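Local coordinates for protein glucose dehydrogenase (Serratia sp. FS14, PDB 7CDY) that belongs to the glucose/sorbosone dehydrogenase family, whose members are built on a beta-propeller fold, and holds a bound calcium ion, at residues V111-Q116 with L137-G142; G122-G127 with E143-P148; T149-D154 with G228-T233; G158-L163 with V185-H190. All coordinates share one frame; numbering follows the deposited sequence. Where two conformers were deposited one is given.

Interaction 1 (V111-Q116 with L137-G142)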
loop_
_atom_site.group_PDB
_atom_site.type_symbol
_atom_site.label_atom_id
_atom_site.label_comp_id
_atom_site.label_asym_id
_atom_site.label_seq_id
_atom_site.Cartn_x
_atom_site.Cartn_y
_atom_site.Cartn_z
ATOM N N VAL A 111 -14.422 -2.365 -12.354
ATOM C CA VAL A 111 -14.075 -1.341 -11.377
ATOM C C VAL A 111 -15.239 -1.120 -10.421
ATOM O O VAL A 111 -16.408 -1.047 -10.832
ATOM C CB VAL A 111 -13.706 -0.046 -12.118
ATOM C CG1 VAL A 111 -13.625 1.150 -11.162
ATOM C CG2 VAL A 111 -12.394 -0.228 -12.868
ATOM N N ILE A 112 -14.927 -1.001 -9.135
ATOM C CA ILE A 112 -15.919 -0.737 -8.098
ATOM C C ILE A 112 -15.715 0.604 -7.414
ATOM O O ILE A 112 -16.594 1.031 -6.647
ATOM C CB ILE A 112 -15.971 -1.867 -7.045
ATOM C CG1 ILE A 112 -14.666 -1.914 -6.235
ATOM C CG2 ILE A 112 -16.277 -3.212 -7.715
ATOM C CD1 ILE A 112 -14.719 -2.830 -5.016
ATOM N N PHE A 113 -14.579 1.263 -7.625
ATOM C CA PHE A 113 -14.283 2.534 -6.979
ATOM C C PHE A 113 -13.265 3.281 -7.824
ATOM O O PHE A 113 -12.285 2.685 -8.292
ATOM C CB PHE A 113 -13.728 2.330 -5.564
ATOM C CG PHE A 113 -13.141 3.586 -4.974
ATOM C CD1 PHE A 113 -13.966 4.545 -4.401
ATOM C CD2 PHE A 113 -11.773 3.834 -5.045
ATOM C CE1 PHE A 113 -13.444 5.728 -3.895
ATOM C CE2 PHE A 113 -11.245 5.012 -4.538
ATOM C CZ PHE A 113 -12.082 5.949 -3.953
ATOM N N ARG A 114 -13.469 4.590 -7.963
ATOM C CA ARG A 114 -12.539 5.450 -8.679
ATOM C C ARG A 114 -12.255 6.679 -7.846
ATOM O O ARG A 114 -13.181 7.330 -7.352
ATOM C CB ARG A 114 -13.148 5.946 -9.988
ATOM C CG ARG A 114 -13.310 4.903 -11.020
ATOM C CD ARG A 114 -13.651 5.542 -12.347
ATOM N NE ARG A 114 -13.411 4.574 -13.395
ATOM C CZ ARG A 114 -14.279 3.638 -13.752
ATOM N NH1 ARG A 114 -15.468 3.564 -13.155
ATOM N NH2 ARG A 114 -13.966 2.778 -14.703
ATOM N N GLN A 115 -10.980 7.006 -7.706
ATOM C CA GLN A 115 -10.605 8.307 -7.193
ATOM C C GLN A 115 -11.122 9.385 -8.137
ATOM O O GLN A 115 -10.908 9.321 -9.355
ATOM C CB GLN A 115 -9.084 8.355 -7.138
ATOM C CG GLN A 115 -8.520 9.644 -6.595
ATOM C CD GLN A 115 -7.015 9.588 -6.415
ATOM O OE1 GLN A 115 -6.272 9.168 -7.313
ATOM N NE2 GLN A 115 -6.557 10.002 -5.247
ATOM N N GLN A 116 -11.797 10.388 -7.576
ATOM C CA GLN A 116 -12.272 11.524 -8.336
ATOM C C GLN A 116 -12.029 12.783 -7.517
ATOM O O GLN A 116 -12.160 12.756 -6.285
ATOM C CB GLN A 116 -13.770 11.417 -8.630
ATOM C CG GLN A 116 -14.140 10.268 -9.542
ATOM C CD GLN A 116 -13.664 10.457 -10.973
ATOM O OE1 GLN A 116 -13.027 11.452 -11.314
ATOM N NE2 GLN A 116 -13.981 9.492 -11.824
ATOM N N LEU A 137 -13.186 -3.137 3.064
ATOM C CA LEU A 137 -12.021 -2.869 2.230
ATOM C C LEU A 137 -11.518 -1.457 2.488
ATOM O O LEU A 137 -12.255 -0.486 2.284
ATOM C CB LEU A 137 -12.403 -3.029 0.762
ATOM C CG LEU A 137 -11.280 -2.741 -0.239
ATOM C CD1 LEU A 137 -10.059 -3.641 -0.008
ATOM C CD2 LEU A 137 -11.811 -2.886 -1.665
ATOM N N PHE A 138 -10.263 -1.342 2.924
ATOM C CA PHE A 138 -9.581 -0.060 3.052
ATOM C C PHE A 138 -8.699 0.212 1.836
ATOM O O PHE A 138 -7.989 -0.678 1.353
ATOM C CB PHE A 138 -8.747 -0.012 4.330
ATOM C CG PHE A 138 -9.559 0.210 5.573
ATOM C CD1 PHE A 138 -10.311 -0.814 6.118
ATOM C CD2 PHE A 138 -9.561 1.449 6.199
ATOM C CE1 PHE A 138 -11.069 -0.599 7.264
ATOM C CE2 PHE A 138 -10.300 1.661 7.348
ATOM C CZ PHE A 138 -11.053 0.641 7.870
ATOM N N ILE A 139 -8.763 1.442 1.337
ATOM C CA ILE A 139 -8.050 1.859 0.135
ATOM C C ILE A 139 -7.286 3.135 0.467
ATOM O O ILE A 139 -7.893 4.142 0.850
ATOM C CB ILE A 139 -9.028 2.129 -1.021
ATOM C CG1 ILE A 139 -9.925 0.913 -1.289
ATOM C CG2 ILE A 139 -8.275 2.553 -2.258
ATOM C CD1 ILE A 139 -11.131 1.243 -2.151
ATOM N N ALA A 140 -5.965 3.115 0.286
ATOM C CA ALA A 140 -5.115 4.265 0.594
ATOM C C ALA A 140 -4.842 5.040 -0.690
ATOM O O ALA A 140 -4.321 4.476 -1.659
ATOM C CB ALA A 140 -3.811 3.794 1.239
ATOM N N LEU A 141 -5.170 6.328 -0.697
ATOM C CA LEU A 141 -5.061 7.165 -1.886
ATOM C C LEU A 141 -4.108 8.330 -1.664
ATOM O O LEU A 141 -4.230 9.063 -0.676
ATOM C CB LEU A 141 -6.431 7.714 -2.279
ATOM C CG LEU A 141 -7.496 6.665 -2.596
ATOM C CD1 LEU A 141 -8.857 7.318 -2.761
ATOM C CD2 LEU A 141 -7.123 5.902 -3.860
ATOM N N GLY A 142 -3.168 8.515 -2.603
ATOM C CA GLY A 142 -2.346 9.705 -2.601
ATOM C C GLY A 142 -3.115 10.916 -3.103
ATOM O O GLY A 142 -4.245 10.833 -3.582
#

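Interaction 2 (G122-G127 with E143-P148)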
loop_
_atom_site.group_PDB
_atom_site.type_symbol
_atom_site.label_atom_id
_atom_site.label_comp_id
_atom_site.label_asym_id
_atom_site.label_seq_id
_atom_site.Cartn_x
_atom_site.Cartn_y
_atom_site.Cartn_z
ATOM N N GLY A 122 1.256 11.239 -13.087
ATOM C CA GLY A 122 2.244 10.203 -12.876
ATOM C C GLY A 122 2.631 9.950 -11.432
ATOM O O GLY A 122 3.242 8.922 -11.131
ATOM N N ASN A 123 2.283 10.861 -10.527
ATOM C CA ASN A 123 2.714 10.750 -9.140
ATOM C C ASN A 123 1.546 10.626 -8.160
ATOM O O ASN A 123 0.432 11.097 -8.417
ATOM C CB ASN A 123 3.608 11.940 -8.739
ATOM C CG ASN A 123 4.963 11.899 -9.421
ATOM O OD1 ASN A 123 5.792 11.035 -9.128
ATOM N ND2 ASN A 123 5.189 12.823 -10.346
ATOM N N HIS A 124 1.822 9.960 -7.036
ATOM C CA HIS A 124 0.989 9.981 -5.822
ATOM C C HIS A 124 -0.396 9.368 -6.041
ATOM O O HIS A 124 -1.439 9.988 -5.800
ATOM C CB HIS A 124 0.893 11.377 -5.206
ATOM C CG HIS A 124 2.201 11.907 -4.709
ATOM N ND1 HIS A 124 2.288 13.075 -3.987
ATOM C CD2 HIS A 124 3.465 11.427 -4.803
ATOM C CE1 HIS A 124 3.552 13.310 -3.673
ATOM N NE2 HIS A 124 4.287 12.322 -4.155
ATOM N N PHE A 125 -0.391 8.112 -6.490
ATOM C CA PHE A 125 -1.611 7.328 -6.572
ATOM C C PHE A 125 -1.954 6.652 -5.254
ATOM O O PHE A 125 -3.110 6.264 -5.052
ATOM C CB PHE A 125 -1.462 6.275 -7.676
ATOM C CG PHE A 125 -1.375 6.867 -9.061
ATOM C CD1 PHE A 125 -2.529 7.313 -9.694
ATOM C CD2 PHE A 125 -0.153 7.020 -9.718
ATOM C CE1 PHE A 125 -2.480 7.875 -10.955
ATOM C CE2 PHE A 125 -0.099 7.599 -10.987
ATOM C CZ PHE A 125 -1.261 8.013 -11.605
ATOM N N GLY A 126 -0.987 6.492 -4.356
ATOM C CA GLY A 126 -1.203 5.578 -3.242
ATOM C C GLY A 126 -1.365 4.175 -3.794
ATOM O O GLY A 126 -0.535 3.691 -4.577
ATOM N N GLY A 127 -2.450 3.503 -3.426
ATOM C CA GLY A 127 -2.820 2.257 -4.076
ATOM C C GLY A 127 -2.858 1.040 -3.183
ATOM O O GLY A 127 -3.353 -0.010 -3.626
ATOM N N GLU A 143 -2.478 12.079 -2.976
ATOM C CA GLU A 143 -3.134 13.346 -3.415
ATOM C C GLU A 143 -2.721 13.757 -4.842
ATOM O O GLU A 143 -2.940 14.895 -5.168
ATOM C CB GLU A 143 -2.995 14.507 -2.409
ATOM C CG GLU A 143 -1.665 14.649 -1.682
ATOM C CD GLU A 143 -0.404 14.885 -2.505
ATOM O OE1 GLU A 143 -0.183 14.144 -3.439
ATOM O OE2 GLU A 143 0.363 15.760 -2.137
ATOM N N ASN A 144 -2.176 12.821 -5.640
ATOM C CA ASN A 144 -1.920 13.047 -7.062
ATOM C C ASN A 144 -0.903 14.160 -7.310
ATOM O O ASN A 144 -0.806 14.668 -8.445
ATOM C CB ASN A 144 -3.209 13.359 -7.851
ATOM C CG ASN A 144 -4.205 12.186 -7.959
ATOM O OD1 ASN A 144 -5.303 12.393 -8.479
ATOM N ND2 ASN A 144 -3.859 10.992 -7.482
ATOM N N ASN A 145 -0.161 14.563 -6.276
ATOM C CA ASN A 145 0.805 15.660 -6.318
ATOM C C ASN A 145 0.148 17.033 -6.386
ATOM O O ASN A 145 0.777 17.997 -6.824
ATOM C CB ASN A 145 1.900 15.495 -7.390
ATOM C CG ASN A 145 3.191 16.187 -7.013
ATOM O OD1 ASN A 145 3.456 16.450 -5.835
ATOM N ND2 ASN A 145 3.994 16.506 -8.016
ATOM N N GLN A 146 -1.103 17.145 -5.952
ATOM C CA GLN A 146 -1.776 18.432 -5.767
ATOM C C GLN A 146 -1.970 18.596 -4.258
ATOM O O GLN A 146 -2.991 18.197 -3.699
ATOM C CB GLN A 146 -3.089 18.468 -6.536
ATOM C CG GLN A 146 -2.888 18.335 -8.045
ATOM C CD GLN A 146 -2.138 19.522 -8.630
ATOM O OE1 GLN A 146 -2.297 20.656 -8.174
ATOM N NE2 GLN A 146 -1.318 19.269 -9.642
ATOM N N ARG A 147 -0.974 19.187 -3.601
ATOM C CA ARG A 147 -0.879 19.115 -2.140
ATOM C C ARG A 147 -2.141 19.541 -1.394
ATOM O O ARG A 147 -2.576 18.801 -0.494
ATOM C CB ARG A 147 0.367 19.865 -1.635
ATOM C CG ARG A 147 1.714 19.338 -2.147
ATOM C CD ARG A 147 2.898 20.105 -1.523
ATOM N NE ARG A 147 2.759 21.536 -1.769
ATOM C CZ ARG A 147 3.272 22.157 -2.825
ATOM N NH1 ARG A 147 3.049 23.450 -3.001
ATOM N NH2 ARG A 147 4.009 21.489 -3.705
ATOM N N PRO A 148 -2.762 20.692 -1.686
ATOM C CA PRO A 148 -3.904 21.127 -0.863
ATOM C C PRO A 148 -5.114 20.220 -0.952
ATOM O O PRO A 148 -5.963 20.268 -0.052
ATOM C CB PRO A 148 -4.234 22.527 -1.408
ATOM C CG PRO A 148 -3.050 22.940 -2.197
ATOM C CD PRO A 148 -2.418 21.688 -2.714
HETATM O O HOH W 1 1.115 13.681 -10.667
HETATM O O HOH W 2 3.089 15.511 -10.684
#

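Interaction 3 (T149-D154 with G228-T233)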
loop_
_atom_site.group_PDB
_atom_site.type_symbol
_atom_site.label_atom_id
_atom_site.label_comp_id
_atom_site.label_asym_id
_atom_site.label_seq_id
_atom_site.Cartn_x
_atom_site.Cartn_y
_atom_site.Cartn_z
ATOM N N THR A 149 -5.223 19.394 -1.996
ATOM C CA THR A 149 -6.431 18.591 -2.153
ATOM C C THR A 149 -6.581 17.536 -1.060
ATOM O O THR A 149 -7.699 17.067 -0.825
ATOM C CB THR A 149 -6.506 17.951 -3.547
ATOM O OG1 THR A 149 -5.423 17.019 -3.714
ATOM C CG2 THR A 149 -6.456 19.013 -4.640
ATOM N N ALA A 150 -5.497 17.187 -0.353
ATOM C CA ALA A 150 -5.609 16.228 0.744
ATOM C C ALA A 150 -6.521 16.743 1.850
ATOM O O ALA A 150 -7.132 15.948 2.571
ATOM C CB ALA A 150 -4.219 15.890 1.306
ATOM N N GLN A 151 -6.635 18.067 1.994
ATOM C CA GLN A 151 -7.478 18.691 3.004
ATOM C C GLN A 151 -8.908 18.889 2.536
ATOM O O GLN A 151 -9.773 19.198 3.362
ATOM C CB GLN A 151 -6.907 20.064 3.388
ATOM C CG GLN A 151 -5.585 19.991 4.139
ATOM C CD GLN A 151 -5.754 19.362 5.497
ATOM O OE1 GLN A 151 -6.572 19.828 6.303
ATOM N NE2 GLN A 151 -5.021 18.280 5.763
ATOM N N GLU A 152 -9.185 18.734 1.248
ATOM C CA GLU A 152 -10.484 19.096 0.698
ATOM C C GLU A 152 -11.444 17.922 0.852
ATOM O O GLU A 152 -11.176 16.816 0.372
ATOM C CB GLU A 152 -10.330 19.560 -0.749
ATOM C CG GLU A 152 -9.467 20.825 -0.809
ATOM C CD GLU A 152 -9.088 21.273 -2.200
ATOM O OE1 GLU A 152 -9.795 20.936 -3.163
ATOM O OE2 GLU A 152 -8.071 21.994 -2.327
ATOM N N THR A 153 -12.556 18.156 1.549
ATOM C CA THR A 153 -13.449 17.060 1.904
ATOM C C THR A 153 -14.263 16.550 0.726
ATOM O O THR A 153 -14.829 15.456 0.818
ATOM C CB THR A 153 -14.386 17.468 3.042
ATOM O OG1 THR A 153 -15.223 18.547 2.612
ATOM C CG2 THR A 153 -13.588 17.886 4.275
ATOM N N ASP A 154 -14.336 17.303 -0.369
ATOM C CA ASP A 154 -15.076 16.886 -1.551
ATOM C C ASP A 154 -14.197 16.217 -2.603
ATOM O O ASP A 154 -14.673 15.938 -3.706
ATOM C CB ASP A 154 -15.847 18.070 -2.150
ATOM C CG ASP A 154 -14.943 19.216 -2.568
ATOM O OD1 ASP A 154 -13.816 19.338 -2.041
ATOM O OD2 ASP A 154 -15.378 20.019 -3.424
ATOM N N GLY A 228 -3.050 15.800 8.559
ATOM C CA GLY A 228 -2.407 17.124 8.438
ATOM C C GLY A 228 -1.774 17.537 7.130
ATOM O O GLY A 228 -1.525 18.712 6.981
ATOM N N TRP A 229 -1.526 16.613 6.223
ATOM C CA TRP A 229 -0.815 17.033 4.988
ATOM C C TRP A 229 -1.701 17.984 4.193
ATOM O O TRP A 229 -2.851 17.667 4.006
ATOM C CB TRP A 229 -0.444 15.824 4.135
ATOM C CG TRP A 229 0.205 16.172 2.823
ATOM C CD1 TRP A 229 -0.382 16.136 1.593
ATOM C CD2 TRP A 229 1.517 16.716 2.621
ATOM N NE1 TRP A 229 0.490 16.557 0.631
ATOM C CE2 TRP A 229 1.672 16.895 1.228
ATOM C CE3 TRP A 229 2.609 16.972 3.452
ATOM C CZ2 TRP A 229 2.849 17.378 0.659
ATOM C CZ3 TRP A 229 3.777 17.443 2.902
ATOM C CH2 TRP A 229 3.885 17.631 1.520
ATOM N N PRO A 230 -1.210 19.119 3.655
ATOM C CA PRO A 230 0.147 19.673 3.734
ATOM C C PRO A 230 0.309 20.794 4.762
ATOM O O PRO A 230 1.329 21.484 4.735
ATOM C CB PRO A 230 0.341 20.259 2.334
ATOM C CG PRO A 230 -1.016 20.808 2.014
ATOM C CD PRO A 230 -2.018 19.844 2.651
ATOM N N LEU A 231 -0.673 20.963 5.657
ATOM C CA LEU A 231 -0.569 21.987 6.700
ATOM C C LEU A 231 0.436 21.600 7.771
ATOM O O LEU A 231 1.086 22.476 8.365
ATOM C CB LEU A 231 -1.925 22.158 7.368
ATOM C CG LEU A 231 -3.109 22.474 6.457
ATOM C CD1 LEU A 231 -4.414 22.592 7.263
ATOM C CD2 LEU A 231 -2.835 23.743 5.670
ATOM N N ALA A 232 0.566 20.310 8.053
ATOM C CA ALA A 232 1.531 19.800 9.013
ATOM C C ALA A 232 2.416 18.783 8.310
ATOM O O ALA A 232 1.915 17.938 7.553
ATOM C CB ALA A 232 0.817 19.137 10.186
ATOM N N THR A 233 3.729 18.884 8.529
ATOM C CA THR A 233 4.662 17.929 7.940
ATOM C C THR A 233 5.985 17.982 8.687
ATOM O O THR A 233 6.352 19.020 9.250
ATOM C CB THR A 233 4.879 18.203 6.446
ATOM O OG1 THR A 233 5.756 17.205 5.909
ATOM C CG2 THR A 233 5.491 19.568 6.214
#

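Interaction 4 (G158-L163 with V185-H190)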
loop_
_atom_site.group_PDB
_atom_site.type_symbol
_atom_site.label_atom_id
_atom_site.label_comp_id
_atom_site.label_asym_id
_atom_site.label_seq_id
_atom_site.Cartn_x
_atom_site.Cartn_y
_atom_site.Cartn_z
ATOM N N GLY A 158 -5.562 12.133 -1.231
ATOM C CA GLY A 158 -4.987 12.157 0.110
ATOM C C GLY A 158 -5.915 11.625 1.174
ATOM O O GLY A 158 -5.931 12.136 2.300
ATOM N N LYS A 159 -6.703 10.619 0.829
ATOM C CA LYS A 159 -7.704 10.046 1.710
ATOM C C LYS A 159 -7.438 8.560 1.884
ATOM O O LYS A 159 -6.923 7.885 0.980
ATOM C CB LYS A 159 -9.110 10.170 1.095
ATOM C CG LYS A 159 -9.505 11.569 0.642
ATOM C CD LYS A 159 -9.563 12.505 1.825
ATOM C CE LYS A 159 -10.195 13.866 1.512
ATOM N NZ LYS A 159 -9.305 14.747 0.707
ATOM N N LEU A 160 -7.775 8.052 3.058
ATOM C CA LEU A 160 -8.014 6.632 3.258
ATOM C C LEU A 160 -9.516 6.415 3.141
ATOM O O LEU A 160 -10.295 7.158 3.747
ATOM C CB LEU A 160 -7.526 6.217 4.644
ATOM C CG LEU A 160 -7.645 4.753 5.049
ATOM C CD1 LEU A 160 -6.992 3.846 4.023
ATOM C CD2 LEU A 160 -7.029 4.534 6.413
ATOM N N VAL A 161 -9.921 5.421 2.352
ATOM C CA VAL A 161 -11.322 5.153 2.055
ATOM C C VAL A 161 -11.678 3.793 2.641
ATOM O O VAL A 161 -10.842 2.885 2.665
ATOM C CB VAL A 161 -11.507 5.172 0.521
ATOM C CG1 VAL A 161 -12.696 4.333 0.067
ATOM C CG2 VAL A 161 -11.619 6.608 0.020
ATOM N N ARG A 162 -12.911 3.657 3.145
ATOM C CA ARG A 162 -13.435 2.371 3.609
ATOM C C ARG A 162 -14.731 2.069 2.878
ATOM O O ARG A 162 -15.670 2.878 2.915
ATOM C CB ARG A 162 -13.699 2.354 5.113
ATOM C CG ARG A 162 -14.142 0.972 5.600
ATOM C CD ARG A 162 -14.459 0.923 7.090
ATOM N NE ARG A 162 -15.649 1.698 7.418
ATOM C CZ ARG A 162 -16.676 1.259 8.144
ATOM N NH1 ARG A 162 -16.701 0.024 8.625
ATOM N NH2 ARG A 162 -17.685 2.081 8.382
ATOM N N LEU A 163 -14.794 0.899 2.236
ATOM C CA LEU A 163 -15.952 0.446 1.471
ATOM C C LEU A 163 -16.334 -0.969 1.887
ATOM O O LEU A 163 -15.570 -1.679 2.541
ATOM C CB LEU A 163 -15.673 0.459 -0.035
ATOM C CG LEU A 163 -15.221 1.795 -0.626
ATOM C CD1 LEU A 163 -14.819 1.617 -2.081
ATOM C CD2 LEU A 163 -16.313 2.845 -0.483
ATOM N N VAL A 185 -14.917 8.376 2.588
ATOM C CA VAL A 185 -13.666 8.698 3.271
ATOM C C VAL A 185 -13.669 8.163 4.694
ATOM O O VAL A 185 -14.642 8.328 5.447
ATOM C CB VAL A 185 -13.442 10.219 3.267
ATOM C CG1 VAL A 185 -12.303 10.612 4.224
ATOM C CG2 VAL A 185 -13.168 10.706 1.864
ATOM N N TRP A 186 -12.548 7.564 5.092
ATOM C CA TRP A 186 -12.266 7.201 6.472
ATOM C C TRP A 186 -11.453 8.282 7.168
ATOM O O TRP A 186 -11.848 8.772 8.228
ATOM C CB TRP A 186 -11.517 5.858 6.511
ATOM C CG TRP A 186 -11.169 5.356 7.886
ATOM C CD1 TRP A 186 -9.957 5.462 8.521
ATOM C CD2 TRP A 186 -12.032 4.657 8.784
ATOM N NE1 TRP A 186 -10.022 4.878 9.758
ATOM C CE2 TRP A 186 -11.282 4.368 9.943
ATOM C CE3 TRP A 186 -13.369 4.252 8.724
ATOM C CZ2 TRP A 186 -11.829 3.685 11.031
ATOM C CZ3 TRP A 186 -13.909 3.570 9.806
ATOM C CH2 TRP A 186 -13.138 3.293 10.941
ATOM N N SER A 187 -10.310 8.667 6.592
ATOM C CA SER A 187 -9.460 9.721 7.136
ATOM C C SER A 187 -8.878 10.534 5.989
ATOM O O SER A 187 -8.880 10.107 4.831
ATOM C CB SER A 187 -8.348 9.153 8.022
ATOM O OG SER A 187 -7.566 8.199 7.308
ATOM N N TYR A 188 -8.366 11.718 6.323
ATOM C CA TYR A 188 -7.904 12.648 5.303
ATOM C C TYR A 188 -6.580 13.273 5.728
ATOM O O TYR A 188 -6.044 12.969 6.793
ATOM C CB TYR A 188 -8.997 13.659 4.934
ATOM C CG TYR A 188 -9.344 14.726 5.948
ATOM C CD1 TYR A 188 -9.962 14.412 7.152
ATOM C CD2 TYR A 188 -9.107 16.058 5.661
ATOM C CE1 TYR A 188 -10.303 15.411 8.061
ATOM C CE2 TYR A 188 -9.453 17.060 6.554
ATOM C CZ TYR A 188 -10.049 16.722 7.740
ATOM O OH TYR A 188 -10.383 17.724 8.634
ATOM N N GLY A 189 -6.036 14.138 4.872
ATOM C CA GLY A 189 -4.743 14.735 5.159
ATOM C C GLY A 189 -3.563 13.798 5.029
ATOM O O GLY A 189 -2.595 13.918 5.793
ATOM N N HIS A 190 -3.612 12.879 4.066
ATOM C CA HIS A 190 -2.517 11.971 3.760
ATOM C C HIS A 190 -1.803 12.432 2.492
ATOM O O HIS A 190 -2.401 13.072 1.622
ATOM C CB HIS A 190 -3.064 10.548 3.574
ATOM C CG HIS A 190 -3.775 10.022 4.781
ATOM N ND1 HIS A 190 -3.112 9.684 5.943
ATOM C CD2 HIS A 190 -5.092 9.808 5.026
ATOM C CE1 HIS A 190 -3.986 9.264 6.844
ATOM N NE2 HIS A 190 -5.193 9.332 6.313
#

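Interaction 1 (V111-Q116 with L137-G142)
Where two successive sheets of the beta-propeller face each other, Ile112, Phe113 and Gln115 pack against Leu137, Ile139, Leu141 and Gly142. The two strands run in nearly the same direction but are not hydrogen-bonded to each other, and side chains fill the gap between them. Phe113 is at the middle. Its CG stands anti to the backbone N (chi1 168°), which sends the ring across to the other strand. CD1 of Leu141 meets the ring at its edge, 3.7 Å from Phe113 CZ. The tip of Ile139 comes in obliquely, with CD1 3.9 Å from Phe113 CD2. A looser apolar touch between Ile112 CD1 and Leu137 CD2 (4.4 Å) closes one end.

At the other end the contact turns polar. The Gln115 side chain is fully extended. Gln115 NE2 passes Leu141 CB at 3.7 Å and donates to Gly142 O at 3.0 Å. The bond is bent at the hydrogen (136°), although the carbonyl oxygen lies in the amide plane and NE2 approaches nearly along the C=O axis. The buried amide is held at both ends: NE2 also bonds Leu156 O, and OE1 accepts from Thr92 N and Asn144 ND2.

Ile112 and Phe113 both face Val94, a classic bulge against strand 90-99. Leu163 of strand 160-163 touches Phe113 and Ile139, and Tyr78 of strand 76-84 touches Ile112 and Leu137.

Interaction 2 (G122-G127 with E143-P148)
Hydrogen bonds carry the contact of His124 with Glu143 and Asn144. His124 ND1 donates to Glu143 OE1 at 2.7 Å. The carboxylate lies at the edge of the imidazole, close to its plane, and OE1 is met on its syn side, 32° out of the carboxylate plane. Asn145 N reaches Glu143 OE1 from the opposite face of the carboxylate at 2.9 Å. OE1 is thus held by two donors, while OE2 accepts from Trp229 NE1. A bend at chi2 folds the Glu143 chain back to bring its carboxylate beside the ring. The carbonyl of His124 is gripped twice by one residue. Asn144 N bonds His124 O at 2.9 Å, and Asn144 ND2 bonds it at 3.1 Å from above the carbonyl plane. The other end of that amide, Asn144 OD1, accepts from Gln157 NE2.

Two weaker contacts lie beside these bonds. Asn144 CA makes a CA-H...O contact with Asn123 O at 3.3 Å. Asn145 OD1 lies 3.8 Å from His124 CE1.

Water bridges the more open side. Water 1 accepts from Asn123 N and donates to Asn144 O. Water 2 accepts from Asn145 ND2 at 3.0 Å and more weakly from Asn123 ND2.

The bonds to His124 tie the loop after strand 137-140 to the one before strand 129-131. A type I' beta turn, Glu143 to Gln146, shapes the former and accompanies the His-carboxylate hydrogen bond.

Interaction 3 (T149-D154 with G228-T233)
Gln151 and Ala150 reach across to the chain around Trp229, and Gln151 does most of the touching. Its side chain is bent at chi2 (-67°), and this fold lays both the aliphatic part and the amide alongside residues 228-231. Gln151 NE2 donates to Trp229 O at 2.9 Å. The bond is nearly straight at the hydrogen (164°). The carbonyl is met from above its plane, 55° out of it, while the oxygen itself stays close to the plane of the Gln151 amide.

The rest of the chain packs. Gln151 CG slides past the proline ring, 3.9 Å from Pro230 CD, the two side chains pointing in opposite directions. Leu231 comes across the amide at a slant and sets CD1 3.6 Å from Gln151 OE1. That oxygen has its polar partner in Asn226 ND2, so both ends of the amide are bonded.

Ala150 meets the indole at its edge. Ala150 CB lies near the ring plane, 3.9 Å from Trp229 CD1, and also 3.5 Å from Trp229 O. Pro230 follows a cis peptide bond and folds back on the same indole, with CB 3.7 Å above the ring and over its centre.

Residues 149-151 end a short 3-10 turn within the connection from strand 137-140 to strand 160-163; residues 228-233 are loop between strands 216-219 and 259-261. Gly189, just past strand 185-187, makes backbone hydrogen bonds with both Ala150 and Trp229. Gly228, next to the calcium ligand Tyr227, is itself about 5 Å from the ion at its nearest atoms.

Interaction 4 (G158-L163 with V185-H190)
A turn at chi3 (68°) swings the otherwise extended Arg162 over to Trp186. Trp186 turns its CG away from its own N, which lays the indole alongside Leu160, with Trp186 CD1 3.7 Å from Leu160 CD2. Arg162 NE comes within 3.5 Å of Trp186 CZ3, which lies over one face of the guanidinium. The two planes are 61° apart, so the groups do not stack flat. Asp172 and Asn173 take up Arg162 NH2, and Trp186 NE1 donates to Pro221 O.

Leu160 and Ser187 form an antiparallel hydrogen-bonded pair, with Leu160 N to Ser187 O at 2.9 Å and Ser187 N to Leu160 O at 3.2 Å. Trp186 N also donates to Leu160 O, at 2.7 Å. Two residues are thus set against one, a bulge in the strand. It marks the edge strand of a four-stranded propeller sheet, where the chain turns a corner. His190 N bonds Gly158 O at 3.0 Å.

Lys159 is bent at chi2 and chi4, and its aliphatic chain crosses the base of the Tyr188 side chain, with Lys159 CD 3.4 Å from Tyr188 CB. Its buried NZ is bonded to carbonyls of Glu152, Lys155 and Gln157.

Ser187 OG sits between its backbone N and carbonyl carbon (chi1 56°), where it shares a 2.8 Å hydrogen bond with His190 NE2. The other ring nitrogen, ND1, bonds Glu209 OE2, and the ring lies nearly parallel to that of Tyr227, a calcium ligand.

In the fold
Interactions 1 and 4 belong to the strands, and interactions 2 and 3 to the loops beyond them. Strands 137-140 and 160-163 are neighbours in one sheet, so interaction 4 pairs backbones within that sheet while interaction 1 packs it, mainly through apolar side chains, on the sheet before it. Ile139 O and Val161 N join the two contacts. Interaction 2 is also mostly buried but polar, with waters and an exposed asparagine at its rim. Interaction 3 lies farthest from the chain centre and relies chiefly on one glutamine. It encloses interaction 4 along the chain, meets it where Trp229 N bonds Gly189 O, and comes nearest the calcium ion.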